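Local coordinates for dihydrodipicolinate reductase N-terminus domain-containing protein (Mycobacterium smegmatis, PDB 6IAQ), which probably catalyses the NADP-dependent reductive amination of ketones to amines, as a native amine dehydrogenase with a Rossmann-type cofactor-binding domain, at residues Q32-I37 and E71-D76; C96-V101 and D125-S130; A234-S237 and I242-A245. All blocks are in the same frame, centred on the assembly; numbering follows the deposited sequence.

Contact 1 of 3, residues Q32-I37 and E71-D76; sequences QIVGAI and EQTHPD
Val-34 and Thr-73 carry most of this small apolar contact, in which the second strand of the Rossmann-type domain meets the end of a helix. The CG2 methyl of Val-34 lies 3.7 Å from CB of Thr-73, and the two short side chains pass alongside one another, running opposite ways. With chi1 of Val-34 at -59°, CG1 stands anti to the carbonyl carbon, and CG2 is left flanked by both backbone branches, facing the helix end. The same methyl also reaches CB of Pro-75 at 4.2 Å, roughly at right angles to its approach to Thr-73. The backbone also takes part, since CG2 of Thr-73 rests 3.4 Å from the carbonyl O of Val-34.

The polar atoms of Thr-73 find partners outside the contact. Its OG1 is hydrogen-bonded to Val-69 O, within its own helix, and its O receives NH2 of Arg-9. His-74, with positive phi, leaves the helical path and brings Pro-75 back toward strand 32-37 and Val-11.

Strand 32-37 is the outermost of the parallel sheet on this side, next to strand 9-13, whose Val-11 touches both Thr-73 and Pro-75; helix 66-73 thus ends against the sheet just before strand 77-80 begins.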
ATOM      1  N   GLN A  32      -9.908   0.502 -27.217  1.00 37.68           N
ATOM      2  CA  GLN A  32     -10.936   0.407 -28.281  1.00 43.29           C
ATOM      3  C   GLN A  32     -12.157  -0.306 -27.692  1.00 41.17           C
ATOM      4  O   GLN A  32     -12.062  -1.515 -27.360  1.00 36.33           O
ATOM      5  CB  GLN A  32     -10.393  -0.325 -29.503  1.00 44.72           C
ATOM      6  CG  GLN A  32      -9.267   0.422 -30.201  1.00 48.93           C
ATOM      7  CD  GLN A  32      -8.589  -0.431 -31.238  1.00 50.27           C
ATOM      8  OE1 GLN A  32      -7.402  -0.732 -31.148  1.00 51.13           O
ATOM      9  NE2 GLN A  32      -9.364  -0.848 -32.221  1.00 41.40           N
ATOM     10  N   ILE A  33     -13.267   0.412 -27.534  1.00 40.84           N
ATOM     11  CA  ILE A  33     -14.542  -0.253 -27.125  1.00 37.33           C
ATOM     12  C   ILE A  33     -15.160  -0.817 -28.407  1.00 34.53           C
ATOM     13  O   ILE A  33     -15.475  -0.014 -29.295  1.00 35.09           O
ATOM     14  CB  ILE A  33     -15.471   0.707 -26.364  1.00 34.29           C
ATOM     15  CG1 ILE A  33     -14.806   1.257 -25.090  1.00 30.68           C
ATOM     16  CG2 ILE A  33     -16.797   0.021 -26.068  1.00 33.89           C
ATOM     17  CD1 ILE A  33     -15.587   2.374 -24.425  1.00 33.83           C
ATOM     18  N   VAL A  34     -15.352  -2.129 -28.472  1.00 31.42           N
ATOM     19  CA  VAL A  34     -15.868  -2.812 -29.686  1.00 36.86           C
ATOM     20  C   VAL A  34     -17.265  -3.380 -29.422  1.00 39.75           C
ATOM     21  O   VAL A  34     -17.889  -3.869 -30.386  1.00 41.55           O
ATOM     22  CB  VAL A  34     -14.891  -3.894 -30.171  1.00 37.54           C
ATOM     23  CG1 VAL A  34     -13.544  -3.260 -30.476  1.00 41.26           C
ATOM     24  CG2 VAL A  34     -14.758  -5.062 -29.200  1.00 34.71           C
ATOM     25  N   GLY A  35     -17.758  -3.318 -28.185  1.00 39.51           N
ATOM     26  CA  GLY A  35     -19.088  -3.879 -27.872  1.00 40.27           C
ATOM     27  C   GLY A  35     -19.602  -3.426 -26.519  1.00 40.68           C
ATOM     28  O   GLY A  35     -18.795  -2.922 -25.709  1.00 31.39           O
ATOM     29  N   ALA A  36     -20.912  -3.571 -26.290  1.00 35.28           N
ATOM     30  CA  ALA A  36     -21.588  -3.083 -25.068  1.00 32.62           C
ATOM     31  C   ALA A  36     -22.883  -3.885 -24.872  1.00 34.68           C
ATOM     32  O   ALA A  36     -23.636  -4.076 -25.857  1.00 31.00           O
ATOM     33  CB  ALA A  36     -21.818  -1.597 -25.161  1.00 35.31           C
ATOM     34  N   ILE A  37     -23.073  -4.414 -23.667  1.00 32.00           N
ATOM     35  CA  ILE A  37     -24.191  -5.317 -23.304  1.00 34.11           C
ATOM     36  C   ILE A  37     -25.034  -4.636 -22.217  1.00 40.69           C
ATOM     37  O   ILE A  37     -24.456  -4.128 -21.212  1.00 31.10           O
ATOM     38  CB  ILE A  37     -23.672  -6.688 -22.879  1.00 30.32           C
ATOM     39  CG1 ILE A  37     -22.680  -7.239 -23.908  1.00 34.15           C
ATOM     40  CG2 ILE A  37     -24.820  -7.653 -22.590  1.00 29.02           C
ATOM     41  CD1 ILE A  37     -21.836  -8.366 -23.391  1.00 35.77           C
ATOM     42  N   GLU A  71     -19.028 -13.385 -29.677  1.00 39.42           N
ATOM     43  CA  GLU A  71     -18.827 -14.167 -30.926  1.00 36.20           C
ATOM     44  C   GLU A  71     -18.536 -13.183 -32.066  1.00 36.13           C
ATOM     45  O   GLU A  71     -17.663 -13.484 -32.894  1.00 34.50           O
ATOM     46  CB  GLU A  71     -20.019 -15.094 -31.174  1.00 36.29           C
ATOM     47  CG  GLU A  71     -20.044 -16.253 -30.172  1.00 39.67           C
ATOM     48  CD  GLU A  71     -21.371 -16.974 -29.986  1.00 41.00           C
ATOM     49  OE1 GLU A  71     -22.302 -16.707 -30.782  1.00 55.86           O
ATOM     50  OE2 GLU A  71     -21.480 -17.811 -29.051  1.00 42.32           O
ATOM     51  N   GLN A  72     -19.196 -12.031 -32.093  1.00 37.17           N
ATOM     52  CA  GLN A  72     -19.046 -11.030 -33.182  1.00 36.62           C
ATOM     53  C   GLN A  72     -17.724 -10.236 -33.037  1.00 40.93           C
ATOM     54  O   GLN A  72     -17.193  -9.816 -34.088  1.00 36.19           O
ATOM     55  CB  GLN A  72     -20.270 -10.113 -33.230  1.00 42.18           C
ATOM     56  CG  GLN A  72     -21.497 -10.802 -33.814  1.00 47.56           C
ATOM     57  CD  GLN A  72     -22.711  -9.900 -33.835  1.00 53.80           C
ATOM     58  OE1 GLN A  72     -22.665  -8.723 -33.455  1.00 55.75           O
ATOM     59  NE2 GLN A  72     -23.847 -10.486 -34.174  1.00 52.26           N
ATOM     60  N   THR A  73     -17.225  -9.981 -31.820  1.00 32.40           N
ATOM     61  CA  THR A  73     -16.131  -9.000 -31.603  1.00 34.50           C
ATOM     62  C   THR A  73     -14.853  -9.639 -31.031  1.00 33.13           C
ATOM     63  O   THR A  73     -13.789  -9.024 -31.236  1.00 35.93           O
ATOM     64  CB  THR A  73     -16.608  -7.830 -30.734  1.00 35.89           C
ATOM     65  OG1 THR A  73     -16.932  -8.370 -29.455  1.00 44.15           O
ATOM     66  CG2 THR A  73     -17.783  -7.095 -31.342  1.00 40.46           C
ATOM     67  N   HIS A  74     -14.924 -10.772 -30.342  1.00 35.34           N
ATOM     68  CA  HIS A  74     -13.766 -11.442 -29.684  1.00 32.07           C
ATOM     69  C   HIS A  74     -12.827 -10.423 -29.047  1.00 36.50           C
ATOM     70  O   HIS A  74     -11.657 -10.288 -29.431  1.00 35.17           O
ATOM     71  CB  HIS A  74     -13.055 -12.359 -30.663  1.00 35.48           C
ATOM     72  CG  HIS A  74     -13.865 -13.570 -30.962  1.00 31.65           C
ATOM     73  ND1 HIS A  74     -14.734 -13.624 -32.046  1.00 37.35           N
ATOM     74  CD2 HIS A  74     -14.013 -14.735 -30.298  1.00 32.34           C
ATOM     75  CE1 HIS A  74     -15.324 -14.803 -32.051  1.00 32.81           C
ATOM     76  NE2 HIS A  74     -14.910 -15.491 -30.981  1.00 32.30           N
ATOM     77  N   PRO A  75     -13.296  -9.696 -28.002  1.00 32.46           N
ATOM     78  CA  PRO A  75     -12.472  -8.691 -27.344  1.00 32.82           C
ATOM     79  C   PRO A  75     -11.359  -9.337 -26.508  1.00 32.41           C
ATOM     80  O   PRO A  75     -11.467 -10.487 -26.152  1.00 28.78           O
ATOM     81  CB  PRO A  75     -13.495  -7.978 -26.441  1.00 33.64           C
ATOM     82  CG  PRO A  75     -14.453  -9.091 -26.051  1.00 33.24           C
ATOM     83  CD  PRO A  75     -14.591  -9.883 -27.333  1.00 33.25           C
ATOM     84  N   ASP A  76     -10.342  -8.552 -26.167  1.00 35.24           N
ATOM     85  CA  ASP A  76      -9.267  -8.948 -25.215  1.00 36.24           C
ATOM     86  C   ASP A  76      -9.816  -8.997 -23.790  1.00 38.89           C
ATOM     87  O   ASP A  76      -9.233  -9.731 -22.963  1.00 37.39           O
ATOM     88  CB  ASP A  76      -8.112  -7.943 -25.253  1.00 37.80           C
ATOM     89  CG  ASP A  76      -7.453  -7.904 -26.614  1.00 36.57           C
ATOM     90  OD1 ASP A  76      -6.899  -8.906 -26.963  1.00 37.26           O
ATOM     91  OD2 ASP A  76      -7.556  -6.868 -27.320  1.00 40.03           O
TER

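Contact 2 of 3, residues C96-V101 and D125-S130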
ATOM      1  N   CYS A  96     -18.291 -15.312 -20.553  1.00 33.09           N
ATOM      2  CA  CYS A  96     -16.936 -14.764 -20.840  1.00 32.87           C
ATOM      3  C   CYS A  96     -15.928 -15.915 -20.973  1.00 32.53           C
ATOM      4  O   CYS A  96     -15.212 -15.992 -22.017  1.00 34.09           O
ATOM      5  CB  CYS A  96     -16.511 -13.765 -19.771  1.00 34.37           C
ATOM      6  SG  CYS A  96     -17.437 -12.221 -19.912  1.00 35.30           S
ATOM      7  N   ALA A  97     -15.891 -16.797 -19.977  1.00 32.29           N
ATOM      8  CA  ALA A  97     -14.913 -17.898 -19.888  1.00 32.96           C
ATOM      9  C   ALA A  97     -15.143 -18.897 -21.036  1.00 35.86           C
ATOM     10  O   ALA A  97     -14.134 -19.367 -21.623  1.00 34.79           O
ATOM     11  CB  ALA A  97     -15.036 -18.562 -18.541  1.00 33.48           C
ATOM     12  N   GLU A  98     -16.410 -19.214 -21.361  1.00 34.82           N
ATOM     13  CA  GLU A  98     -16.755 -20.128 -22.481  1.00 35.59           C
ATOM     14  C   GLU A  98     -16.110 -19.632 -23.778  1.00 34.14           C
ATOM     15  O   GLU A  98     -15.612 -20.452 -24.560  1.00 32.21           O
ATOM     16  CB  GLU A  98     -18.264 -20.225 -22.713  1.00 43.20           C
ATOM     17  CG  GLU A  98     -18.659 -21.619 -23.192  1.00 55.65           C
ATOM     18  CD  GLU A  98     -19.036 -22.527 -22.039  1.00 55.45           C
ATOM     19  OE1 GLU A  98     -19.708 -22.016 -21.131  1.00 62.98           O
ATOM     20  OE2 GLU A  98     -18.658 -23.711 -22.043  1.00 57.87           O
ATOM     21  N   HIS A  99     -16.125 -18.327 -23.996  1.00 33.25           N
ATOM     22  CA  HIS A  99     -15.648 -17.666 -25.235  1.00 35.61           C
ATOM     23  C   HIS A  99     -14.153 -17.319 -25.148  1.00 35.69           C
ATOM     24  O   HIS A  99     -13.677 -16.615 -26.035  1.00 34.44           O
ATOM     25  CB  HIS A  99     -16.525 -16.454 -25.540  1.00 37.86           C
ATOM     26  CG  HIS A  99     -17.915 -16.807 -25.941  1.00 38.27           C
ATOM     27  ND1 HIS A  99     -18.902 -17.163 -25.027  1.00 43.47           N
ATOM     28  CD2 HIS A  99     -18.495 -16.851 -27.162  1.00 40.14           C
ATOM     29  CE1 HIS A  99     -20.035 -17.401 -25.678  1.00 44.11           C
ATOM     30  NE2 HIS A  99     -19.813 -17.194 -26.983  1.00 38.38           N
ATOM     31  N   GLY A 100     -13.438 -17.813 -24.136  1.00 32.80           N
ATOM     32  CA  GLY A 100     -12.025 -17.468 -23.884  1.00 36.52           C
ATOM     33  C   GLY A 100     -11.790 -15.983 -23.688  1.00 35.70           C
ATOM     34  O   GLY A 100     -10.663 -15.507 -23.975  1.00 39.14           O
ATOM     35  N   VAL A 101     -12.778 -15.240 -23.180  1.00 35.02           N
ATOM     36  CA  VAL A 101     -12.658 -13.760 -23.031  1.00 32.00           C
ATOM     37  C   VAL A 101     -12.257 -13.454 -21.580  1.00 31.99           C
ATOM     38  O   VAL A 101     -12.953 -13.920 -20.627  1.00 30.55           O
ATOM     39  CB  VAL A 101     -13.954 -13.039 -23.453  1.00 33.69           C
ATOM     40  CG1 VAL A 101     -13.928 -11.577 -23.067  1.00 33.96           C
ATOM     41  CG2 VAL A 101     -14.217 -13.178 -24.957  1.00 34.47           C
ATOM     42  N   ASP A 125     -13.008 -21.396 -12.552  1.00 32.39           N
ATOM     43  CA  ASP A 125     -11.530 -21.463 -12.654  1.00 34.96           C
ATOM     44  C   ASP A 125     -11.142 -22.511 -13.725  1.00 34.65           C
ATOM     45  O   ASP A 125     -10.256 -22.205 -14.564  1.00 34.96           O
ATOM     46  CB  ASP A 125     -10.913 -21.756 -11.288  1.00 36.84           C
ATOM     47  CG  ASP A 125      -9.397 -21.750 -11.291  1.00 35.15           C
ATOM     48  OD1 ASP A 125      -8.804 -20.771 -11.759  1.00 30.76           O
ATOM     49  OD2 ASP A 125      -8.819 -22.730 -10.842  1.00 42.35           O
ATOM     50  N   ALA A 126     -11.762 -23.692 -13.694  1.00 33.20           N
ATOM     51  CA  ALA A 126     -11.511 -24.800 -14.666  1.00 33.49           C
ATOM     52  C   ALA A 126     -11.855 -24.348 -16.093  1.00 35.93           C
ATOM     53  O   ALA A 126     -11.035 -24.559 -17.009  1.00 31.71           O
ATOM     54  CB  ALA A 126     -12.306 -26.022 -14.298  1.00 30.60           C
ATOM     55  N   LEU A 127     -13.030 -23.735 -16.276  1.00 32.69           N
ATOM     56  CA  LEU A 127     -13.511 -23.280 -17.598  1.00 33.73           C
ATOM     57  C   LEU A 127     -12.542 -22.227 -18.158  1.00 39.50           C
ATOM     58  O   LEU A 127     -12.133 -22.337 -19.358  1.00 32.79           O
ATOM     59  CB  LEU A 127     -14.929 -22.718 -17.441  1.00 37.22           C
ATOM     60  CG  LEU A 127     -15.539 -22.140 -18.718  1.00 40.08           C
ATOM     61  CD1 LEU A 127     -15.619 -23.162 -19.857  1.00 38.93           C
ATOM     62  CD2 LEU A 127     -16.920 -21.570 -18.433  1.00 40.51           C
ATOM     63  N   ALA A 128     -12.188 -21.217 -17.340  1.00 37.35           N
ATOM     64  CA  ALA A 128     -11.326 -20.093 -17.765  1.00 35.88           C
ATOM     65  C   ALA A 128      -9.937 -20.638 -18.159  1.00 31.45           C
ATOM     66  O   ALA A 128      -9.296 -20.094 -19.103  1.00 32.76           O
ATOM     67  CB  ALA A 128     -11.234 -19.066 -16.656  1.00 36.35           C
ATOM     68  N   LYS A 129      -9.449 -21.621 -17.403  1.00 30.94           N
ATOM     69  CA  LYS A 129      -8.126 -22.265 -17.657  1.00 32.61           C
ATOM     70  C   LYS A 129      -8.164 -23.019 -19.003  1.00 36.53           C
ATOM     71  O   LYS A 129      -7.179 -22.975 -19.751  1.00 34.34           O
ATOM     72  CB  LYS A 129      -7.757 -23.185 -16.494  1.00 34.22           C
ATOM     73  CG  LYS A 129      -7.072 -22.475 -15.338  1.00 34.07           C
ATOM     74  CD  LYS A 129      -6.896 -23.322 -14.098  1.00 39.50           C
ATOM     75  CE  LYS A 129      -5.980 -22.679 -13.078  1.00 38.62           C
ATOM     76  NZ  LYS A 129      -6.116 -23.405 -11.798  1.00 42.69           N
ATOM     77  N   SER A 130      -9.280 -23.671 -19.303  1.00 34.16           N
ATOM     78  CA  SER A 130      -9.428 -24.487 -20.532  1.00 37.05           C
ATOM     79  C   SER A 130      -9.426 -23.575 -21.776  1.00 35.70           C
ATOM     80  O   SER A 130      -9.017 -24.068 -22.854  1.00 34.77           O
ATOM     81  CB  SER A 130     -10.638 -25.363 -20.441  1.00 36.17           C
ATOM     82  OG  SER A 130     -11.821 -24.595 -20.639  1.00 42.08           O
TER
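Leu-127 reaches from helix 118-130 to the last turn of helix 86-98 and meets Ala-97 and Glu-98 there. Its CG stands anti to the backbone N (chi1 177°), which carries the branch point out to the neighbouring helix, where CG and CD2 of Leu-127 both lie 3.6 Å from CB of Ala-97. The other methyl, CD1, turns to Glu-98 and comes within 3.8 Å of its OE2.

Glu-98 arrives differently. Its CB starts out pointing away from helix 118-130, but an unstaggered chi1 (-147°) and a bend at chi2 (92°) together bring the carboxylate back over the leucine methyls, and the two side chains cross at about a right angle. The touch is van der Waals only, a carboxylate laid against aliphatic carbon at the exposed margin. Deeper in, the small side chains of Ala-97 and Ala-128 allow a close approach of the backbones: their CA atoms are 4.7 Å apart and their CB atoms 4.3 Å.

The carbonyl of Leu-127 is engaged within its own helix, where Ser-130 OG donates to Leu-127 O at 2.6 Å. Helix 86-98 closes in a Schellman motif, with Gly-100 at positive phi, Val-101 N bonded to Cys-96 O and Gly-100 N to Ala-97 O.

Ala-97 O also accepts from Thr-131 OG1, a polar tie just past helix 118-130. These are neighbouring helices of the Rossmann-type domain, following strands 77-80 and 102-105 respectively. They pack side by side on the parallel sheet, where Cys-96 and Val-101 rest on strand 77-80 and His-99 turns to helix 66-73.

Contact 3 of 3, residues A234-S237 and I242-A245; sequences AMRS and IDLA
Met-235 and Leu-244 pair across a short antiparallel beta hairpin, formed by strands 235-237 and 242-244 within the C-terminal domain. The backbone core is tight. Leu-244 N donates to Met-235 O at 2.8 Å, and Met-235 N returns a bond of 2.9 Å to Leu-244 O. The second hydrogen-bonded pair is less even: Ser-237 N meets Ile-242 O at 2.9 Å, whereas the bond from Ile-242 N to Ser-237 O is longer, at 3.2 Å, and less straight. The strand directions differ by 145°, consistent with the usual twist of a short hairpin.

One face of this two-stranded sheet carries Met-235, Ser-237, Ile-242 and Leu-244. Leu-244 directs its CG away from the carbonyl carbon (chi1 -61°) and sends CD1 diagonally across to Ser-237, whose CB lies 3.9 Å from that methyl. Val-183, Val-274 and Ile-250 pack against this side. The hydroxyl of Ser-237 is hydrogen-bonded to Asp-171, which ties the hairpin to the chain beyond strand 158-169.

The opposite face, with Arg-236 and Asp-243, is exposed and loosely joined. These two form the non-hydrogen-bonded pair between the two hydrogen-bonded ones. Arg-236 runs extended from CG to NE, so its aliphatic part passes over the strand pair before the guanidinium is reached. The planes of guanidinium and carboxylate stand 78° apart, too steep for a paired, two-pronged bridge, and the stronger partner of Arg-236 is Glu-238, which bridges to NH2. What joins Arg-236 to Asp-243 is a single long salt bridge at the guanidinium edge, from NE of Arg-236 to OD1 of Asp-243 at 3.5 Å.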
ATOM      1  N   ALA A 234     -37.070  12.592   7.064  1.00 40.09           N
ATOM      2  CA  ALA A 234     -37.394  12.462   5.626  1.00 41.05           C
ATOM      3  C   ALA A 234     -36.118  12.671   4.793  1.00 39.32           C
ATOM      4  O   ALA A 234     -35.371  13.629   5.037  1.00 34.66           O
ATOM      5  CB  ALA A 234     -38.481  13.429   5.238  1.00 45.68           C
ATOM      6  N   MET A 235     -35.862  11.760   3.861  1.00 42.07           N
ATOM      7  CA  MET A 235     -34.710  11.798   2.919  1.00 40.91           C
ATOM      8  C   MET A 235     -35.211  11.401   1.532  1.00 39.81           C
ATOM      9  O   MET A 235     -36.373  11.004   1.384  1.00 39.40           O
ATOM     10  CB  MET A 235     -33.623  10.788   3.299  1.00 40.61           C
ATOM     11  CG  MET A 235     -33.405  10.658   4.758  1.00 38.19           C
ATOM     12  SD  MET A 235     -32.159   9.446   5.176  1.00 35.48           S
ATOM     13  CE  MET A 235     -30.789   9.938   4.118  1.00 41.74           C
ATOM     14  N   ARG A 236     -34.328  11.433   0.557  1.00 40.87           N
ATOM     15  CA  ARG A 236     -34.585  11.021  -0.833  1.00 40.55           C
ATOM     16  C   ARG A 236     -33.395  10.155  -1.252  1.00 38.39           C
ATOM     17  O   ARG A 236     -32.271  10.487  -0.855  1.00 35.53           O
ATOM     18  CB  ARG A 236     -34.748  12.242  -1.749  1.00 44.80           C
ATOM     19  CG  ARG A 236     -35.218  11.845  -3.139  1.00 49.45           C
ATOM     20  CD  ARG A 236     -35.810  12.937  -3.982  1.00 50.98           C
ATOM     21  NE  ARG A 236     -36.749  12.342  -4.934  1.00 58.03           N
ATOM     22  CZ  ARG A 236     -36.412  11.767  -6.077  1.00 57.79           C
ATOM     23  NH1 ARG A 236     -37.345  11.251  -6.854  1.00 57.84           N
ATOM     24  NH2 ARG A 236     -35.144  11.708  -6.453  1.00 66.77           N
ATOM     25  N   SER A 237     -33.643   9.053  -1.948  1.00 32.24           N
ATOM     26  CA  SER A 237     -32.592   8.247  -2.621  1.00 31.31           C
ATOM     27  C   SER A 237     -32.597   8.626  -4.090  1.00 31.95           C
ATOM     28  O   SER A 237     -33.583   8.303  -4.784  1.00 33.97           O
ATOM     29  CB  SER A 237     -32.809   6.774  -2.459  1.00 33.88           C
ATOM     30  OG  SER A 237     -31.911   6.051  -3.290  1.00 30.42           O
ATOM     31  N   ILE A 242     -36.750   7.651  -5.080  1.00 40.23           N
ATOM     32  CA  ILE A 242     -37.870   7.474  -4.112  1.00 39.88           C
ATOM     33  C   ILE A 242     -37.654   8.384  -2.906  1.00 40.23           C
ATOM     34  O   ILE A 242     -36.489   8.624  -2.524  1.00 37.45           O
ATOM     35  CB  ILE A 242     -38.054   6.006  -3.690  1.00 38.79           C
ATOM     36  CG1 ILE A 242     -36.839   5.464  -2.930  1.00 39.25           C
ATOM     37  CG2 ILE A 242     -38.411   5.146  -4.895  1.00 42.28           C
ATOM     38  CD1 ILE A 242     -37.006   4.054  -2.402  1.00 37.20           C
ATOM     39  N   ASP A 243     -38.767   8.826  -2.312  1.00 40.29           N
ATOM     40  CA  ASP A 243     -38.781   9.493  -0.988  1.00 40.35           C
ATOM     41  C   ASP A 243     -38.671   8.412   0.084  1.00 35.39           C
ATOM     42  O   ASP A 243     -39.251   7.357  -0.082  1.00 36.97           O
ATOM     43  CB  ASP A 243     -40.016  10.384  -0.827  1.00 42.29           C
ATOM     44  CG  ASP A 243     -40.013  11.550  -1.796  1.00 42.53           C
ATOM     45  OD1 ASP A 243     -38.912  12.027  -2.147  1.00 45.61           O
ATOM     46  OD2 ASP A 243     -41.105  11.970  -2.183  1.00 52.84           O
ATOM     47  N   LEU A 244     -37.929   8.703   1.136  1.00 35.46           N
ATOM     48  CA  LEU A 244     -37.745   7.829   2.315  1.00 33.52           C
ATOM     49  C   LEU A 244     -38.298   8.580   3.523  1.00 37.64           C
ATOM     50  O   LEU A 244     -37.933   9.749   3.733  1.00 36.47           O
ATOM     51  CB  LEU A 244     -36.255   7.520   2.468  1.00 34.95           C
ATOM     52  CG  LEU A 244     -35.619   6.785   1.279  1.00 33.01           C
ATOM     53  CD1 LEU A 244     -34.116   6.968   1.248  1.00 31.48           C
ATOM     54  CD2 LEU A 244     -35.944   5.317   1.346  1.00 34.28           C
ATOM     55  N   ALA A 245     -39.206   7.948   4.254  1.00 39.73           N
ATOM     56  CA  ALA A 245     -39.844   8.521   5.460  1.00 42.39           C
ATOM     57  C   ALA A 245     -38.988   8.169   6.672  1.00 39.55           C
ATOM     58  O   ALA A 245     -38.298   7.152   6.683  1.00 38.78           O
ATOM     59  CB  ALA A 245     -41.248   7.996   5.604  1.00 42.00           C
TER

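From the N terminus, contact 1 closes first, bringing residues 71-76 back to strand 32-37 after a loop-rich excursion that includes helix 48-51. Contact 2 follows in series, joining the ends of helices 86-98 and 118-130 across the intervening strand 102-105; neither nests in nor crosses the other. The two nevertheless touch in space, with Glu-71 OE2 hydrogen-bonded to His-99 NE2 at 2.7 Å and Pro-75 packed on Val-101, so helices 66-73, 86-98 and 118-130 form a continuous row beside the parallel sheet. Contact 3 closes a much shorter loop, a local hairpin in the C-terminal domain, its centre about 39 Å from that of contact 1 and about 43 Å from that of contact 2.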